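Local coordinates for putative glyoxalase superfamily protein (Ralstonia eutropha, PDB 3IUZ) that probably acts as an iron(II)-dependent dioxygenase of the 2-oxoadipate dioxygenase/decarboxylase family, converting 2-oxoadipate to 2-hydroxyglutarate, at residues T41-L53 and A131-F143. Residues are numbered along the deposited sequence; the frame is centred on the assembly and turned at random.
Sequences TRAEIAQALNMVL and AHADAPEGIAQFF
OD2 of Asp-134 is gripped by two donors at the start of helix 42-60: NE of Arg-42, 2.9 Å from it in a nearly straight bond, and a water that also accepts from the backbone N of Ala-43. The second carboxylate oxygen, OD1, takes NH2 of Arg-42 at 2.9 Å, which completes a side-on, two-pronged salt bridge. Both oxygens lie close to the guanidinium plane, yet the carboxylate is turned 36° from it. Arg-42 reaches this place with CG between its backbone N and carbonyl carbon (chi1 68°) and the chain beyond extended. Its NH2 also bonds a hexaethylene glycol, probably from the crystallisation liquor. On the other side of the contact, the type I turn from His-132 to Ala-135 presents the acid, and ND1 of His-132 accepts from the N of Asp-134. The connection 133-140, which begins with this turn, joins the antiparallel strands 125-132 and 141-147 of the mixed sheet of this glyoxalase-clan protein, and the helix lies against this connection and the strand ends that flank it. CB of Ala-46 lies 3.6 Å from CD2 of the His-132 ring, whose NE2 donates to the carbonyl of Leu-110. CD1 of Ile-139 sits over one face of that imidazole, offset toward the rim, and also touches CB of Ala-43 at 4.1 Å. One turn beyond Ala-46, the amide of Asn-50 enters between Ala-140 and Phe-142: ND2, hydrogen-bonded to the hydroxyl of Tyr-112, lies against CB of Ala-140, while OD1 approaches CE1 of Phe-142 at 3.1 Å with amide and ring planes 56° apart. CD1 of Leu-53 meets the edge of the same phenyl ring at CZ, 4.2 Å away.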
loop_
_atom_site.group_PDB
_atom_site.type_symbol
_atom_site.label_atom_id
_atom_site.label_comp_id
_atom_site.label_asym_id
_atom_site.label_seq_id
_atom_site.Cartn_x
_atom_site.Cartn_y
_atom_site.Cartn_z
ATOM N N THR A 41 -5.163 20.674 -3.732
ATOM C CA THR A 41 -6.451 20.017 -3.567
ATOM C C THR A 41 -6.307 18.615 -2.946
ATOM O O THR A 41 -5.234 18.022 -2.994
ATOM C CB THR A 41 -7.164 19.865 -4.890
ATOM O OG1 THR A 41 -6.397 19.035 -5.780
ATOM C CG2 THR A 41 -7.397 21.237 -5.557
ATOM N N ARG A 42 -7.414 18.047 -2.464
ATOM C CA ARG A 42 -7.361 16.704 -1.912
ATOM C C ARG A 42 -6.914 15.670 -2.928
ATOM O O ARG A 42 -6.193 14.728 -2.554
ATOM C CB ARG A 42 -8.674 16.253 -1.288
ATOM C CG ARG A 42 -9.785 16.047 -2.229
ATOM C CD ARG A 42 -11.035 15.560 -1.509
ATOM N NE ARG A 42 -12.057 15.224 -2.483
ATOM C CZ ARG A 42 -13.276 14.786 -2.201
ATOM N NH1 ARG A 42 -13.691 14.631 -0.936
ATOM N NH2 ARG A 42 -14.080 14.511 -3.204
ATOM N N ALA A 43 -7.353 15.816 -4.182
ATOM C CA ALA A 43 -6.883 14.941 -5.273
ATOM C C ALA A 43 -5.356 15.010 -5.470
ATOM O O ALA A 43 -4.669 13.987 -5.598
ATOM C CB ALA A 43 -7.565 15.295 -6.563
ATOM N N GLU A 44 -4.826 16.217 -5.574
ATOM C CA GLU A 44 -3.383 16.378 -5.664
ATOM C C GLU A 44 -2.645 15.741 -4.462
ATOM O O GLU A 44 -1.600 15.084 -4.636
ATOM C CB GLU A 44 -3.023 17.850 -5.747
ATOM C CG GLU A 44 -3.495 18.529 -7.049
ATOM C CD GLU A 44 -3.368 20.036 -7.061
ATOM O OE1 GLU A 44 -3.155 20.664 -5.989
ATOM O OE2 GLU A 44 -3.478 20.605 -8.169
ATOM N N ILE A 45 -3.170 15.964 -3.257
ATOM C CA ILE A 45 -2.536 15.444 -2.079
ATOM C C ILE A 45 -2.585 13.921 -2.096
ATOM O O ILE A 45 -1.586 13.241 -1.754
ATOM C CB ILE A 45 -3.158 16.036 -0.788
ATOM C CG1 ILE A 45 -2.734 17.498 -0.662
ATOM C CG2 ILE A 45 -2.756 15.244 0.475
ATOM C CD1 ILE A 45 -3.705 18.359 0.266
ATOM N N ALA A 46 -3.743 13.377 -2.469
ATOM C CA ALA A 46 -3.904 11.926 -2.489
ATOM C C ALA A 46 -2.944 11.275 -3.480
ATOM O O ALA A 46 -2.320 10.241 -3.176
ATOM C CB ALA A 46 -5.346 11.538 -2.801
ATOM N N GLN A 47 -2.833 11.871 -4.658
ATOM C CA GLN A 47 -1.926 11.400 -5.699
ATOM C C GLN A 47 -0.453 11.507 -5.238
ATOM O O GLN A 47 0.305 10.505 -5.369
ATOM C CB GLN A 47 -2.162 12.160 -6.993
ATOM C CG GLN A 47 -1.189 11.857 -8.122
ATOM C CD GLN A 47 -1.294 10.481 -8.627
ATOM O OE1 GLN A 47 -2.320 9.815 -8.478
ATOM N NE2 GLN A 47 -0.211 10.021 -9.271
ATOM N N ALA A 48 -0.088 12.639 -4.618
ATOM C CA ALA A 48 1.299 12.811 -4.109
ATOM C C ALA A 48 1.591 11.836 -3.005
ATOM O O ALA A 48 2.675 11.193 -3.054
ATOM C CB ALA A 48 1.611 14.196 -3.683
ATOM N N LEU A 49 0.664 11.659 -2.058
ATOM C CA LEU A 49 0.878 10.639 -0.999
ATOM C C LEU A 49 1.174 9.263 -1.638
ATOM O O LEU A 49 2.120 8.572 -1.225
ATOM C CB LEU A 49 -0.296 10.510 -0.048
ATOM C CG LEU A 49 -0.311 9.353 0.940
ATOM C CD1 LEU A 49 0.861 9.494 1.943
ATOM C CD2 LEU A 49 -1.668 9.203 1.653
ATOM N N ASN A 50 0.348 8.884 -2.618
ATOM C CA ASN A 50 0.482 7.602 -3.264
ATOM C C ASN A 50 1.848 7.422 -3.892
ATOM O O ASN A 50 2.396 6.345 -3.827
ATOM C CB ASN A 50 -0.579 7.387 -4.343
ATOM C CG ASN A 50 -1.941 7.089 -3.753
ATOM O OD1 ASN A 50 -2.042 6.928 -2.539
ATOM N ND2 ASN A 50 -3.014 7.102 -4.601
HETATM N N MSE A 51 2.350 8.482 -4.512
HETATM C CA MSE A 51 3.612 8.432 -5.154
HETATM C C MSE A 51 4.756 8.281 -4.121
HETATM O O MSE A 51 5.761 7.627 -4.413
HETATM C CB MSE A 51 3.779 9.678 -6.048
HETATM C CG MSE A 51 2.819 9.678 -7.322
HETATM SE SE MSE A 51 2.922 11.300 -8.255
HETATM C CE MSE A 51 4.460 10.969 -9.392
ATOM N N VAL A 52 4.621 8.937 -2.956
ATOM C CA VAL A 52 5.615 8.848 -1.911
ATOM C C VAL A 52 5.622 7.427 -1.402
ATOM O O VAL A 52 6.708 6.831 -1.222
ATOM C CB VAL A 52 5.383 9.884 -0.798
ATOM C CG1 VAL A 52 6.334 9.626 0.380
ATOM C CG2 VAL A 52 5.512 11.303 -1.387
ATOM N N LEU A 53 4.423 6.837 -1.275
ATOM C CA LEU A 53 4.298 5.488 -0.755
ATOM C C LEU A 53 4.867 4.457 -1.760
ATOM O O LEU A 53 5.521 3.495 -1.383
ATOM C CB LEU A 53 2.830 5.165 -0.372
ATOM C CG LEU A 53 2.290 5.899 0.872
ATOM C CD1 LEU A 53 0.771 5.611 1.056
ATOM C CD2 LEU A 53 3.113 5.518 2.133
ATOM N N ALA A 131 -11.524 3.745 -4.023
ATOM C CA ALA A 131 -11.198 4.568 -5.186
ATOM C C ALA A 131 -11.456 6.005 -4.873
ATOM O O ALA A 131 -12.412 6.344 -4.167
ATOM C CB ALA A 131 -12.053 4.162 -6.436
ATOM N N HIS A 132 -10.654 6.855 -5.476
ATOM C CA HIS A 132 -10.754 8.280 -5.220
ATOM C C HIS A 132 -11.904 8.930 -5.972
ATOM O O HIS A 132 -12.007 8.827 -7.208
ATOM C CB HIS A 132 -9.438 8.985 -5.506
ATOM C CG HIS A 132 -9.330 10.274 -4.782
ATOM N ND1 HIS A 132 -9.935 11.421 -5.249
ATOM C CD2 HIS A 132 -8.759 10.597 -3.591
ATOM C CE1 HIS A 132 -9.742 12.400 -4.377
ATOM N NE2 HIS A 132 -9.000 11.939 -3.375
ATOM N N ALA A 133 -12.748 9.640 -5.231
ATOM C CA ALA A 133 -13.977 10.228 -5.810
ATOM C C ALA A 133 -13.659 11.234 -6.911
ATOM O O ALA A 133 -14.484 11.455 -7.755
ATOM C CB ALA A 133 -14.842 10.901 -4.712
ATOM N N ASP A 134 -12.485 11.855 -6.902
ATOM C CA ASP A 134 -12.201 12.924 -7.861
ATOM C C ASP A 134 -11.556 12.422 -9.149
ATOM O O ASP A 134 -11.500 13.160 -10.125
ATOM C CB ASP A 134 -11.325 14.046 -7.272
ATOM C CG ASP A 134 -11.946 14.739 -6.078
ATOM O OD1 ASP A 134 -13.199 14.790 -5.954
ATOM O OD2 ASP A 134 -11.160 15.268 -5.245
ATOM N N ALA A 135 -11.044 11.201 -9.154
ATOM C CA ALA A 135 -10.366 10.643 -10.331
ATOM C C ALA A 135 -10.230 9.133 -10.107
ATOM O O ALA A 135 -9.109 8.634 -9.914
ATOM C CB ALA A 135 -8.959 11.313 -10.532
ATOM N N PRO A 136 -11.372 8.417 -10.088
ATOM C CA PRO A 136 -11.392 7.022 -9.630
ATOM C C PRO A 136 -10.549 6.074 -10.488
ATOM O O PRO A 136 -9.970 5.102 -9.972
ATOM C CB PRO A 136 -12.885 6.651 -9.686
ATOM C CG PRO A 136 -13.556 7.748 -10.448
ATOM C CD PRO A 136 -12.722 8.941 -10.330
ATOM N N GLU A 137 -10.464 6.387 -11.779
ATOM C CA GLU A 137 -9.659 5.621 -12.721
ATOM C C GLU A 137 -8.213 6.047 -12.807
ATOM O O GLU A 137 -7.377 5.261 -13.250
ATOM C CB GLU A 137 -10.250 5.679 -14.121
ATOM C CG GLU A 137 -11.641 5.150 -14.167
ATOM C CD GLU A 137 -12.249 5.239 -15.560
ATOM O OE1 GLU A 137 -11.558 5.670 -16.518
ATOM O OE2 GLU A 137 -13.419 4.850 -15.698
ATOM N N GLY A 138 -7.883 7.247 -12.342
ATOM C CA GLY A 138 -6.522 7.751 -12.483
ATOM C C GLY A 138 -5.670 7.699 -11.233
ATOM O O GLY A 138 -4.484 7.396 -11.309
ATOM N N ILE A 139 -6.242 8.058 -10.081
ATOM C CA ILE A 139 -5.527 8.006 -8.815
ATOM C C ILE A 139 -5.499 6.544 -8.397
ATOM O O ILE A 139 -6.496 5.838 -8.567
ATOM C CB ILE A 139 -6.231 8.889 -7.757
ATOM C CG1 ILE A 139 -5.965 10.376 -8.074
ATOM C CG2 ILE A 139 -5.765 8.529 -6.365
ATOM C CD1 ILE A 139 -6.809 11.339 -7.212
ATOM N N ALA A 140 -4.384 6.046 -7.881
ATOM C CA ALA A 140 -4.308 4.647 -7.467
ATOM C C ALA A 140 -5.374 4.327 -6.459
ATOM O O ALA A 140 -5.668 5.163 -5.589
ATOM C CB ALA A 140 -2.949 4.336 -6.817
ATOM N N GLN A 141 -5.905 3.109 -6.533
ATOM C CA GLN A 141 -6.819 2.618 -5.530
ATOM C C GLN A 141 -6.015 2.108 -4.347
ATOM O O GLN A 141 -4.807 1.857 -4.478
ATOM C CB GLN A 141 -7.695 1.513 -6.051
ATOM C CG GLN A 141 -8.722 1.948 -7.043
ATOM C CD GLN A 141 -9.625 0.792 -7.428
ATOM O OE1 GLN A 141 -10.621 0.495 -6.750
ATOM N NE2 GLN A 141 -9.260 0.097 -8.501
ATOM N N PHE A 142 -6.689 1.962 -3.206
ATOM C CA PHE A 142 -6.153 1.253 -2.056
ATOM C C PHE A 142 -6.933 -0.025 -1.914
ATOM O O PHE A 142 -8.200 -0.026 -1.945
ATOM C CB PHE A 142 -6.300 2.056 -0.781
ATOM C CG PHE A 142 -5.243 3.095 -0.594
ATOM C CD1 PHE A 142 -5.304 4.306 -1.259
ATOM C CD2 PHE A 142 -4.144 2.828 0.209
ATOM C CE1 PHE A 142 -4.293 5.259 -1.104
ATOM C CE2 PHE A 142 -3.140 3.758 0.378
ATOM C CZ PHE A 142 -3.188 4.969 -0.260
ATOM N N PHE A 143 -6.218 -1.132 -1.718
ATOM C CA PHE A 143 -6.871 -2.398 -1.424
ATOM C C PHE A 143 -6.498 -2.707 0.019
ATOM O O PHE A 143 -5.326 -2.821 0.325
ATOM C CB PHE A 143 -6.437 -3.496 -2.393
ATOM C CG PHE A 143 -7.313 -4.711 -2.326
ATOM C CD1 PHE A 143 -7.121 -5.670 -1.339
ATOM C CD2 PHE A 143 -8.347 -4.893 -3.218
ATOM C CE1 PHE A 143 -7.924 -6.802 -1.281
ATOM C CE2 PHE A 143 -9.150 -6.012 -3.150
ATOM C CZ PHE A 143 -8.954 -6.957 -2.182
HETATM O O HOH W 1 -9.554 17.498 -5.203
#